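Local structure of GNA33 (Neisseria gonorrhoeae FA 1090, 2G5D) at residues Gln94-Arg97 with Phe98-Tyr102; Ser377-Gly381 with Ala382-Asp386; Gln289-Lys292 with Ala293-Gln297; Gly279-Lys282 with Leu283-Ser287. The protein probably acts as a lytic transglycosylase that cleaves the MurNAc-GlcNAc linkage of peptidoglycan and leaves a 1,6-anhydro bond on the MurNAc product. One frame throughout, in Å; residues are numbered along the deposited sequence.

In the fold
From the N terminus, interaction 1 comes first, on helix 92-102, just ahead of strand 103-110. Interactions 4 and 3 follow in that order: residues 279-287 form the linker after helix 271-276, and residues 289-297 lie on helix 288-297, into which that linker runs. These two touch, Tyr294 OH lying 3.2 Å from Tyr280 CB, and their centres are about 10 Å apart. Interaction 2 is last, where residues 377-386 turn between strands 365-375 and 384-391. All four are local and in series; none nests in or crosses another. Interactions 1 and 3 lie on opposite sides of the chain's centre, their centres about 49 Å apart.

Interaction 1: residues Gln94-Arg97 with Phe98-Tyr102; sequences QAKR and FFERY
Arg97 and Arg101 bring their guanidinium groups together one helical turn apart, with Arg101 NH2 over one face of the Arg97 group, offset toward its rim. The planes are 31° apart, so this is a tilted overlap, and both side chains point the same way. NH1 of Arg97 comes within 3.8 Å of NH2 of Arg101, a pairing of like charges that would be expected to cost some energy. On the other flank of the helix, CD2 of Phe98 stands over the centre of one face of the Phe99 ring. The carbonyl oxygen of Ala95 lies near the plane of the Phe98 ring at its edge, and it approaches the Phe99 ring obliquely, 3.0 Å from CD1.

Lys96 and Glu100 cross at a slant. The Lys96 chain leaves with CG opposite the backbone N (chi1 -178°), and its bend at chi3 sets CE 3.1 Å from Glu100 OE1. The ammonium NZ stays 4.4 Å from that OE1, beyond a salt bridge, while OE1 is hydrogen-bonded to Trp53 NE1. Beneath the side chains runs a set of i to i+4 bonds, among them Glu100 N to Lys96 O at 2.9 Å and Arg101 N to Arg97 O at 2.9 Å, the latter more bent at 137°.

The aromatic side of this amphipathic helix faces its neighbours: Ala95 and Phe99 meet Phe58 of helix 58-72, whereas Phe98 reaches Leu62 there and also Gln84 and Ala85 of helix 79-86. Edge-to-face packing of Phe98 with Phe103 carries the contact on to strand 103-110.

Interaction 2: residues Ser377-Gly381 with Ala382-Asp386; sequences SAIKG and AVRVD
Arg384 folds back over the turn that precedes it, meeting residues 378-381 along its length. Its CB lies 3.4 Å from Lys380 O, and CG comes to 3.3 Å from the same oxygen; CG also brushes Ile379 CG2. CD, past a bend at chi2 (66°), is still 3.9 Å from Lys380 O; beyond it the guanidinium reaches Ile379. At the tip, Ile379 CD1 sits over one face of the guanidinium, offset toward the rim and 3.5 Å from NH2, with the two side chains crossing at about a right angle. That same methyl packs 3.6 Å from Asp386 CB, so it touches two side chains that point toward it from alternate positions of the strand. A water also bridges the turn, 3.0 Å from Gly381 O and 2.8 Å from Arg384 O. Gly381 takes a positive phi (116°), a backbone region open chiefly to glycine.

Here the chain reverses from strand 365-375 into strand 384-391 of the 3D domain. Arg384 NH1 and Asp386 OD1 both hydrogen-bond Thr119 OG1, tying the new strand to strand 116-129, and Asp386 pairs through its backbone with Ala341 of strand 339-342.

Interaction 3: residues Gln289-Lys292 with Ala293-Gln297; sequences QGIK and AYMRQ
Met295 N donates to Ile291 O at 2.9 Å, the shortest of the four i to i+4 backbone bonds here, with an N-H...O angle of 146°. The flanking bonds are a little longer, as from Tyr294 N to Gly290 O at 3.0 Å. Above the Ile291-Met295 bond the two side chains lie alongside one another, pointing the same way. Ile291 CG2, anti to its backbone N, meets Met295 CE at 3.8 Å. Bends at chi2 (37°) and chi3 (90°) curl the methionine so that its methyl turns back toward the isoleucine, while SD lies in the plane of the Tyr294 ring at its edge.

Lys292 and Arg296 run side by side on another flank. The fully extended lysine places CE 3.5 Å from Arg296 NH2, and NZ is 4.1 Å from that nitrogen. These like charges are each answered by an acid: Lys292 NZ forms a salt bridge with Glu236, and Arg296 NH1 one with Asp233, which should offset their mutual repulsion.

Ile291 and Met295 pack on Val235 of helix 234-243 and on Met275 of helix 271-276. This is an amphipathic alpha-helix, with an apolar i, i+4 pair turned inward and a basic i, i+4 pair tethered by acids of the MltA-specific insert region.

Interaction 4: residues Gly279-Lys282 with Leu283-Ser287; sequences GYLK and LGQTS
Lys282 and Gln285 are joined by a backbone hydrogen bond, Gln285 N to Lys282 O at 2.9 Å, nearly straight at 157°. The donor stands above the carbonyl plane by 43°, clear of the lone-pair directions. This i to i+3 bond closes a tight turn around Leu283 and Gly284.

The side-chain contacts are van der Waals, and most gather on Gln285, which is extended beyond CG and reaches back along the preceding chain. Its amide ends between two residues. Gln285 OE1 lies 3.5 Å from Lys282 CB and only slightly farther from Lys282 CG, and NE2 lies 3.4 Å from Leu281 CD2. The other leucine methyl, CD1, rests 3.4 Å from the backbone O of Gln285. Leu281 CG is anti to its carbonyl carbon (chi1 -78°), and from there the two methyls divide, one meeting the amide and one the main chain. The long Lys282 chain leads its ammonium away from the turn.

This surface linker joins helix 271-276 to helix 288-297, with Ser287 at the N-cap position of the latter. Leu281 leans on Met275 and Leu283 on Arg273 and Ala276, while Thr286 OG1 hydrogen-bonds Gly272 O, holding the turn against the helix it has just left.

Interaction 1: residues Gln94-Arg97 with Phe98-Tyr102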
loop_
_atom_site.group_PDB
_atom_site.type_symbol
_atom_site.label_atom_id
_atom_site.label_comp_id
_atom_site.label_asym_id
_atom_site.label_seq_id
_atom_site.Cartn_x
_atom_site.Cartn_y
_atom_site.Cartn_z
ATOM N N GLN A 94 20.344 -15.392 -16.023
ATOM C CA GLN A 94 20.821 -14.038 -16.338
ATOM C C GLN A 94 20.445 -12.982 -15.289
ATOM O O GLN A 94 21.256 -12.090 -14.952
ATOM C CB GLN A 94 20.251 -13.633 -17.693
ATOM C CG GLN A 94 20.956 -14.296 -18.891
ATOM C CD GLN A 94 20.412 -15.671 -19.326
ATOM O OE1 GLN A 94 20.936 -16.262 -20.282
ATOM N NE2 GLN A 94 19.375 -16.170 -18.662
ATOM N N ALA A 95 19.216 -13.091 -14.783
ATOM C CA ALA A 95 18.677 -12.194 -13.774
ATOM C C ALA A 95 19.410 -12.330 -12.439
ATOM O O ALA A 95 19.636 -11.345 -11.766
ATOM C CB ALA A 95 17.187 -12.439 -13.606
ATOM N N LYS A 96 19.771 -13.550 -12.050
ATOM C CA LYS A 96 20.649 -13.736 -10.882
ATOM C C LYS A 96 21.977 -12.982 -11.038
ATOM O O LYS A 96 22.425 -12.284 -10.112
ATOM C CB LYS A 96 20.962 -15.206 -10.660
ATOM C CG LYS A 96 21.843 -15.464 -9.435
ATOM C CD LYS A 96 21.909 -16.933 -9.149
ATOM C CE LYS A 96 23.287 -17.344 -8.747
ATOM N NZ LYS A 96 23.520 -18.754 -9.127
ATOM N N ARG A 97 22.609 -13.158 -12.197
ATOM C CA ARG A 97 23.897 -12.509 -12.469
ATOM C C ARG A 97 23.850 -11.002 -12.470
ATOM O O ARG A 97 24.789 -10.377 -12.002
ATOM C CB ARG A 97 24.546 -13.070 -13.725
ATOM C CG ARG A 97 25.169 -14.364 -13.393
ATOM C CD ARG A 97 24.848 -15.457 -14.387
ATOM N NE ARG A 97 25.859 -15.545 -15.427
ATOM C CZ ARG A 97 26.931 -16.327 -15.357
ATOM N NH1 ARG A 97 27.790 -16.354 -16.372
ATOM N NH2 ARG A 97 27.133 -17.091 -14.283
ATOM N N PHE A 98 22.743 -10.448 -12.978
ATOM C CA PHE A 98 22.392 -9.026 -12.871
ATOM C C PHE A 98 22.342 -8.508 -11.408
ATOM O O PHE A 98 22.901 -7.452 -11.107
ATOM C CB PHE A 98 21.050 -8.783 -13.568
ATOM C CG PHE A 98 20.467 -7.409 -13.343
ATOM C CD1 PHE A 98 21.064 -6.277 -13.912
ATOM C CD2 PHE A 98 19.301 -7.247 -12.588
ATOM C CE1 PHE A 98 20.529 -5.017 -13.700
ATOM C CE2 PHE A 98 18.750 -5.986 -12.383
ATOM C CZ PHE A 98 19.359 -4.877 -12.935
ATOM N N PHE A 99 21.664 -9.244 -10.524
ATOM C CA PHE A 99 21.532 -8.817 -9.130
ATOM C C PHE A 99 22.869 -8.992 -8.391
ATOM O O PHE A 99 23.174 -8.234 -7.491
ATOM C CB PHE A 99 20.352 -9.519 -8.391
ATOM C CG PHE A 99 18.978 -9.102 -8.878
ATOM C CD1 PHE A 99 18.138 -10.009 -9.542
ATOM C CD2 PHE A 99 18.526 -7.775 -8.706
ATOM C CE1 PHE A 99 16.848 -9.610 -10.015
ATOM C CE2 PHE A 99 17.250 -7.373 -9.182
ATOM C CZ PHE A 99 16.413 -8.292 -9.822
ATOM N N GLU A 100 23.644 -10.004 -8.762
ATOM C CA GLU A 100 24.984 -10.235 -8.188
ATOM C C GLU A 100 26.058 -9.244 -8.617
ATOM O O GLU A 100 26.911 -8.837 -7.801
ATOM C CB GLU A 100 25.457 -11.648 -8.502
ATOM C CG GLU A 100 24.686 -12.682 -7.703
ATOM C CD GLU A 100 25.095 -14.092 -8.038
ATOM O OE1 GLU A 100 24.724 -14.994 -7.270
ATOM O OE2 GLU A 100 25.766 -14.299 -9.065
ATOM N N ARG A 101 25.987 -8.858 -9.888
ATOM C CA ARG A 101 26.999 -8.066 -10.542
ATOM C C ARG A 101 26.825 -6.574 -10.323
ATOM O O ARG A 101 27.805 -5.855 -10.317
ATOM C CB ARG A 101 27.038 -8.382 -12.042
ATOM C CG ARG A 101 27.903 -9.614 -12.340
ATOM C CD ARG A 101 27.635 -10.229 -13.678
ATOM N NE ARG A 101 28.321 -11.521 -13.791
ATOM C CZ ARG A 101 28.772 -12.044 -14.926
ATOM N NH1 ARG A 101 28.613 -11.391 -16.083
ATOM N NH2 ARG A 101 29.387 -13.231 -14.906
ATOM N N TYR A 102 25.589 -6.133 -10.108
ATOM C CA TYR A 102 25.263 -4.699 -10.078
ATOM C C TYR A 102 24.843 -4.145 -8.708
ATOM O O TYR A 102 24.844 -2.925 -8.492
ATOM C CB TYR A 102 24.212 -4.382 -11.160
ATOM C CG TYR A 102 24.754 -4.373 -12.590
ATOM C CD1 TYR A 102 24.790 -5.529 -13.356
ATOM C CD2 TYR A 102 25.233 -3.179 -13.163
ATOM C CE1 TYR A 102 25.292 -5.505 -14.676
ATOM C CE2 TYR A 102 25.733 -3.143 -14.463
ATOM C CZ TYR A 102 25.760 -4.310 -15.221
ATOM O OH TYR A 102 26.254 -4.266 -16.516
#

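Interaction 2: residues Ser377-Gly381 with Ala382-Asp386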
loop_
_atom_site.group_PDB
_atom_site.type_symbol
_atom_site.label_atom_id
_atom_site.label_comp_id
_atom_site.label_asym_id
_atom_site.label_seq_id
_atom_site.Cartn_x
_atom_site.Cartn_y
_atom_site.Cartn_z
ATOM N N SER A 377 0.991 3.660 6.339
ATOM C CA SER A 377 0.974 4.461 7.581
ATOM C C SER A 377 1.296 3.620 8.834
ATOM O O SER A 377 1.865 4.129 9.798
ATOM C CB SER A 377 -0.346 5.242 7.726
ATOM O OG SER A 377 -1.481 4.387 7.792
ATOM N N ALA A 378 0.983 2.324 8.782
ATOM C CA ALA A 378 1.248 1.387 9.884
ATOM C C ALA A 378 2.562 0.579 9.757
ATOM O O ALA A 378 2.832 -0.304 10.566
ATOM C CB ALA A 378 0.048 0.449 10.071
ATOM N N ILE A 379 3.385 0.904 8.764
ATOM C CA ILE A 379 4.617 0.159 8.484
ATOM C C ILE A 379 5.823 0.990 8.915
ATOM O O ILE A 379 6.202 1.932 8.234
ATOM C CB ILE A 379 4.694 -0.263 6.984
ATOM C CG1 ILE A 379 3.414 -1.005 6.570
ATOM C CG2 ILE A 379 5.955 -1.117 6.678
ATOM C CD1 ILE A 379 3.189 -2.340 7.281
ATOM N N LYS A 380 6.406 0.642 10.062
ATOM C CA LYS A 380 7.461 1.467 10.686
ATOM C C LYS A 380 8.573 0.611 11.261
ATOM O O LYS A 380 8.313 -0.456 11.851
ATOM C CB LYS A 380 6.906 2.377 11.806
ATOM C CG LYS A 380 5.883 3.456 11.395
ATOM C CD LYS A 380 6.441 4.519 10.450
ATOM C CE LYS A 380 5.385 5.576 10.151
ATOM N NZ LYS A 380 5.620 6.285 8.853
ATOM N N GLY A 381 9.807 1.087 11.107
ATOM C CA GLY A 381 10.981 0.353 11.594
ATOM C C GLY A 381 11.950 -0.102 10.518
ATOM O O GLY A 381 11.580 -0.257 9.336
ATOM N N ALA A 382 13.205 -0.293 10.926
ATOM C CA ALA A 382 14.270 -0.735 10.012
ATOM C C ALA A 382 13.993 -2.105 9.339
ATOM O O ALA A 382 14.199 -2.264 8.120
ATOM C CB ALA A 382 15.609 -0.738 10.730
ATOM N N VAL A 383 13.558 -3.073 10.148
ATOM C CA VAL A 383 13.174 -4.406 9.686
ATOM C C VAL A 383 11.654 -4.570 9.825
ATOM O O VAL A 383 11.145 -5.006 10.861
ATOM C CB VAL A 383 13.934 -5.567 10.434
ATOM C CG1 VAL A 383 13.714 -6.891 9.720
ATOM C CG2 VAL A 383 15.452 -5.277 10.581
ATOM N N ARG A 384 10.935 -4.207 8.767
ATOM C CA ARG A 384 9.469 -4.170 8.783
ATOM C C ARG A 384 8.930 -4.211 7.349
ATOM O O ARG A 384 9.113 -3.262 6.591
ATOM C CB ARG A 384 8.975 -2.923 9.548
ATOM C CG ARG A 384 7.453 -2.833 9.805
ATOM C CD ARG A 384 6.934 -3.921 10.750
ATOM N NE ARG A 384 5.484 -3.826 10.812
ATOM C CZ ARG A 384 4.655 -4.520 10.044
ATOM N NH1 ARG A 384 5.125 -5.424 9.179
ATOM N NH2 ARG A 384 3.352 -4.327 10.166
ATOM N N VAL A 385 8.264 -5.310 6.989
ATOM C CA VAL A 385 7.749 -5.491 5.614
ATOM C C VAL A 385 6.260 -5.875 5.525
ATOM O O VAL A 385 5.808 -6.848 6.135
ATOM C CB VAL A 385 8.602 -6.546 4.798
ATOM C CG1 VAL A 385 8.070 -6.676 3.331
ATOM C CG2 VAL A 385 10.098 -6.161 4.802
ATOM N N ASP A 386 5.494 -5.111 4.746
ATOM C CA ASP A 386 4.148 -5.554 4.406
ATOM C C ASP A 386 4.267 -6.240 3.047
ATOM O O ASP A 386 4.568 -5.613 2.022
ATOM C CB ASP A 386 3.159 -4.392 4.361
ATOM C CG ASP A 386 1.747 -4.787 4.808
ATOM O OD1 ASP A 386 1.552 -5.837 5.456
ATOM O OD2 ASP A 386 0.818 -4.015 4.513
HETATM O O HOH W 1 10.869 -1.071 6.543
#

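Interaction 3: residues Gln289-Lys292 with Ala293-Gln297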
loop_
_atom_site.group_PDB
_atom_site.type_symbol
_atom_site.label_atom_id
_atom_site.label_comp_id
_atom_site.label_asym_id
_atom_site.label_seq_id
_atom_site.Cartn_x
_atom_site.Cartn_y
_atom_site.Cartn_z
ATOM N N GLN A 289 -14.880 -11.493 6.540
ATOM C CA GLN A 289 -15.875 -12.534 6.301
ATOM C C GLN A 289 -16.835 -12.740 7.489
ATOM O O GLN A 289 -18.018 -13.029 7.298
ATOM C CB GLN A 289 -15.164 -13.845 5.928
ATOM C CG GLN A 289 -14.026 -13.685 4.884
ATOM C CD GLN A 289 -12.673 -13.279 5.499
ATOM O OE1 GLN A 289 -12.256 -13.811 6.532
ATOM N NE2 GLN A 289 -11.977 -12.344 4.844
ATOM N N GLY A 290 -16.307 -12.594 8.704
ATOM C CA GLY A 290 -17.109 -12.636 9.925
ATOM C C GLY A 290 -17.990 -11.406 10.112
ATOM O O GLY A 290 -19.111 -11.509 10.605
ATOM N N ILE A 291 -17.496 -10.233 9.724
ATOM C CA ILE A 291 -18.326 -9.025 9.756
ATOM C C ILE A 291 -19.409 -9.099 8.665
ATOM O O ILE A 291 -20.568 -8.726 8.885
ATOM C CB ILE A 291 -17.467 -7.726 9.663
ATOM C CG1 ILE A 291 -16.518 -7.639 10.861
ATOM C CG2 ILE A 291 -18.347 -6.482 9.597
ATOM C CD1 ILE A 291 -15.438 -6.576 10.746
ATOM N N LYS A 292 -19.031 -9.606 7.499
ATOM C CA LYS A 292 -19.968 -9.787 6.407
ATOM C C LYS A 292 -21.146 -10.693 6.812
ATOM O O LYS A 292 -22.307 -10.349 6.557
ATOM C CB LYS A 292 -19.247 -10.333 5.171
ATOM C CG LYS A 292 -20.157 -10.587 3.987
ATOM C CD LYS A 292 -19.406 -11.263 2.864
ATOM C CE LYS A 292 -20.352 -11.576 1.736
ATOM N NZ LYS A 292 -19.642 -12.034 0.526
ATOM N N ALA A 293 -20.839 -11.822 7.458
ATOM C CA ALA A 293 -21.862 -12.771 7.911
ATOM C C ALA A 293 -22.712 -12.224 9.068
ATOM O O ALA A 293 -23.940 -12.418 9.090
ATOM C CB ALA A 293 -21.235 -14.113 8.277
ATOM N N TYR A 294 -22.069 -11.531 10.013
ATOM C CA TYR A 294 -22.789 -10.882 11.111
ATOM C C TYR A 294 -23.793 -9.840 10.585
ATOM O O TYR A 294 -24.901 -9.711 11.103
ATOM C CB TYR A 294 -21.821 -10.242 12.125
ATOM C CG TYR A 294 -22.528 -9.463 13.226
ATOM C CD1 TYR A 294 -22.859 -10.071 14.433
ATOM C CD2 TYR A 294 -22.888 -8.121 13.045
ATOM C CE1 TYR A 294 -23.525 -9.363 15.440
ATOM C CE2 TYR A 294 -23.545 -7.409 14.036
ATOM C CZ TYR A 294 -23.863 -8.032 15.231
ATOM O OH TYR A 294 -24.521 -7.321 16.219
ATOM N N MET A 295 -23.393 -9.116 9.546
ATOM C CA MET A 295 -24.184 -8.029 8.981
ATOM C C MET A 295 -25.375 -8.531 8.149
ATOM O O MET A 295 -26.446 -7.897 8.118
ATOM C CB MET A 295 -23.271 -7.135 8.139
ATOM C CG MET A 295 -23.272 -5.665 8.540
ATOM S SD MET A 295 -23.385 -5.314 10.310
ATOM C CE MET A 295 -21.681 -5.268 10.857
ATOM N N ARG A 296 -25.183 -9.667 7.478
ATOM C CA ARG A 296 -26.257 -10.300 6.726
ATOM C C ARG A 296 -27.339 -10.808 7.688
ATOM O O ARG A 296 -28.531 -10.763 7.369
ATOM C CB ARG A 296 -25.712 -11.433 5.841
ATOM C CG ARG A 296 -26.369 -11.531 4.456
ATOM C CD ARG A 296 -25.880 -10.433 3.481
ATOM N NE ARG A 296 -24.913 -10.931 2.495
ATOM C CZ ARG A 296 -24.424 -10.217 1.474
ATOM N NH1 ARG A 296 -24.801 -8.954 1.275
ATOM N NH2 ARG A 296 -23.554 -10.771 0.633
ATOM N N GLN A 297 -26.910 -11.261 8.867
ATOM C CA GLN A 297 -27.812 -11.684 9.940
ATOM C C GLN A 297 -28.338 -10.502 10.769
ATOM O O GLN A 297 -29.373 -10.620 11.429
ATOM C CB GLN A 297 -27.128 -12.690 10.885
ATOM C CG GLN A 297 -26.618 -14.008 10.251
ATOM C CD GLN A 297 -27.715 -14.912 9.675
ATOM O OE1 GLN A 297 -27.659 -15.286 8.504
ATOM N NE2 GLN A 297 -28.700 -15.275 10.498
#

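Interaction 4: residues Gly279-Lys282 with Leu283-Ser287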
loop_
_atom_site.group_PDB
_atom_site.type_symbol
_atom_site.label_atom_id
_atom_site.label_comp_id
_atom_site.label_asym_id
_atom_site.label_seq_id
_atom_site.Cartn_x
_atom_site.Cartn_y
_atom_site.Cartn_z
ATOM N N GLY A 279 -21.097 -5.828 22.470
ATOM C CA GLY A 279 -19.995 -6.614 21.932
ATOM C C GLY A 279 -20.606 -7.585 20.946
ATOM O O GLY A 279 -21.014 -8.689 21.312
ATOM N N TYR A 280 -20.672 -7.152 19.687
ATOM C CA TYR A 280 -21.400 -7.848 18.631
ATOM C C TYR A 280 -20.704 -9.112 18.152
ATOM O O TYR A 280 -21.347 -10.130 17.916
ATOM C CB TYR A 280 -21.647 -6.895 17.457
ATOM C CG TYR A 280 -22.308 -5.594 17.864
ATOM C CD1 TYR A 280 -21.856 -4.369 17.360
ATOM C CD2 TYR A 280 -23.385 -5.590 18.765
ATOM C CE1 TYR A 280 -22.466 -3.173 17.738
ATOM C CE2 TYR A 280 -23.991 -4.404 19.154
ATOM C CZ TYR A 280 -23.531 -3.205 18.640
ATOM O OH TYR A 280 -24.132 -2.043 19.031
ATOM N N LEU A 281 -19.388 -9.028 17.995
ATOM C CA LEU A 281 -18.558 -10.191 17.697
ATOM C C LEU A 281 -17.395 -10.246 18.676
ATOM O O LEU A 281 -17.084 -9.249 19.328
ATOM C CB LEU A 281 -18.011 -10.115 16.269
ATOM C CG LEU A 281 -18.910 -10.461 15.086
ATOM C CD1 LEU A 281 -18.120 -10.300 13.798
ATOM C CD2 LEU A 281 -19.473 -11.877 15.194
ATOM N N LYS A 282 -16.764 -11.414 18.779
ATOM C CA LYS A 282 -15.478 -11.539 19.460
ATOM C C LYS A 282 -14.374 -11.123 18.474
ATOM O O LYS A 282 -14.518 -11.317 17.259
ATOM C CB LYS A 282 -15.271 -12.967 19.965
ATOM C CG LYS A 282 -16.347 -13.433 20.934
ATOM C CD LYS A 282 -15.903 -14.619 21.777
ATOM C CE LYS A 282 -16.894 -14.881 22.906
ATOM N NZ LYS A 282 -16.423 -15.940 23.846
ATOM N N LEU A 283 -13.289 -10.544 18.990
ATOM C CA LEU A 283 -12.200 -10.016 18.142
ATOM C C LEU A 283 -11.367 -11.128 17.480
ATOM O O LEU A 283 -10.202 -10.929 17.128
ATOM C CB LEU A 283 -11.305 -9.058 18.946
ATOM C CG LEU A 283 -10.341 -8.116 18.205
ATOM C CD1 LEU A 283 -11.012 -6.795 17.860
ATOM C CD2 LEU A 283 -9.080 -7.875 19.035
ATOM N N GLY A 284 -11.973 -12.302 17.333
ATOM C CA GLY A 284 -11.373 -13.417 16.609
ATOM C C GLY A 284 -12.154 -13.653 15.331
ATOM O O GLY A 284 -11.638 -14.233 14.373
ATOM N N GLN A 285 -13.408 -13.193 15.334
ATOM C CA GLN A 285 -14.309 -13.301 14.183
ATOM C C GLN A 285 -14.416 -11.960 13.464
ATOM O O GLN A 285 -15.269 -11.777 12.588
ATOM C CB GLN A 285 -15.696 -13.742 14.642
ATOM C CG GLN A 285 -15.695 -14.654 15.858
ATOM C CD GLN A 285 -17.074 -14.809 16.455
ATOM O OE1 GLN A 285 -17.245 -14.751 17.675
ATOM N NE2 GLN A 285 -18.076 -14.994 15.593
ATOM N N THR A 286 -13.531 -11.045 13.848
ATOM C CA THR A 286 -13.466 -9.668 13.351
ATOM C C THR A 286 -12.907 -9.546 11.908
ATOM O O THR A 286 -12.656 -8.450 11.389
ATOM C CB THR A 286 -12.737 -8.791 14.413
ATOM O OG1 THR A 286 -13.714 -8.003 15.101
ATOM C CG2 THR A 286 -11.646 -7.888 13.830
ATOM N N SER A 287 -12.761 -10.690 11.260
ATOM C CA SER A 287 -12.352 -10.771 9.870
ATOM C C SER A 287 -13.421 -10.143 8.971
ATOM O O SER A 287 -14.591 -10.043 9.354
ATOM C CB SER A 287 -12.184 -12.242 9.503
ATOM O OG SER A 287 -12.116 -13.038 10.687
#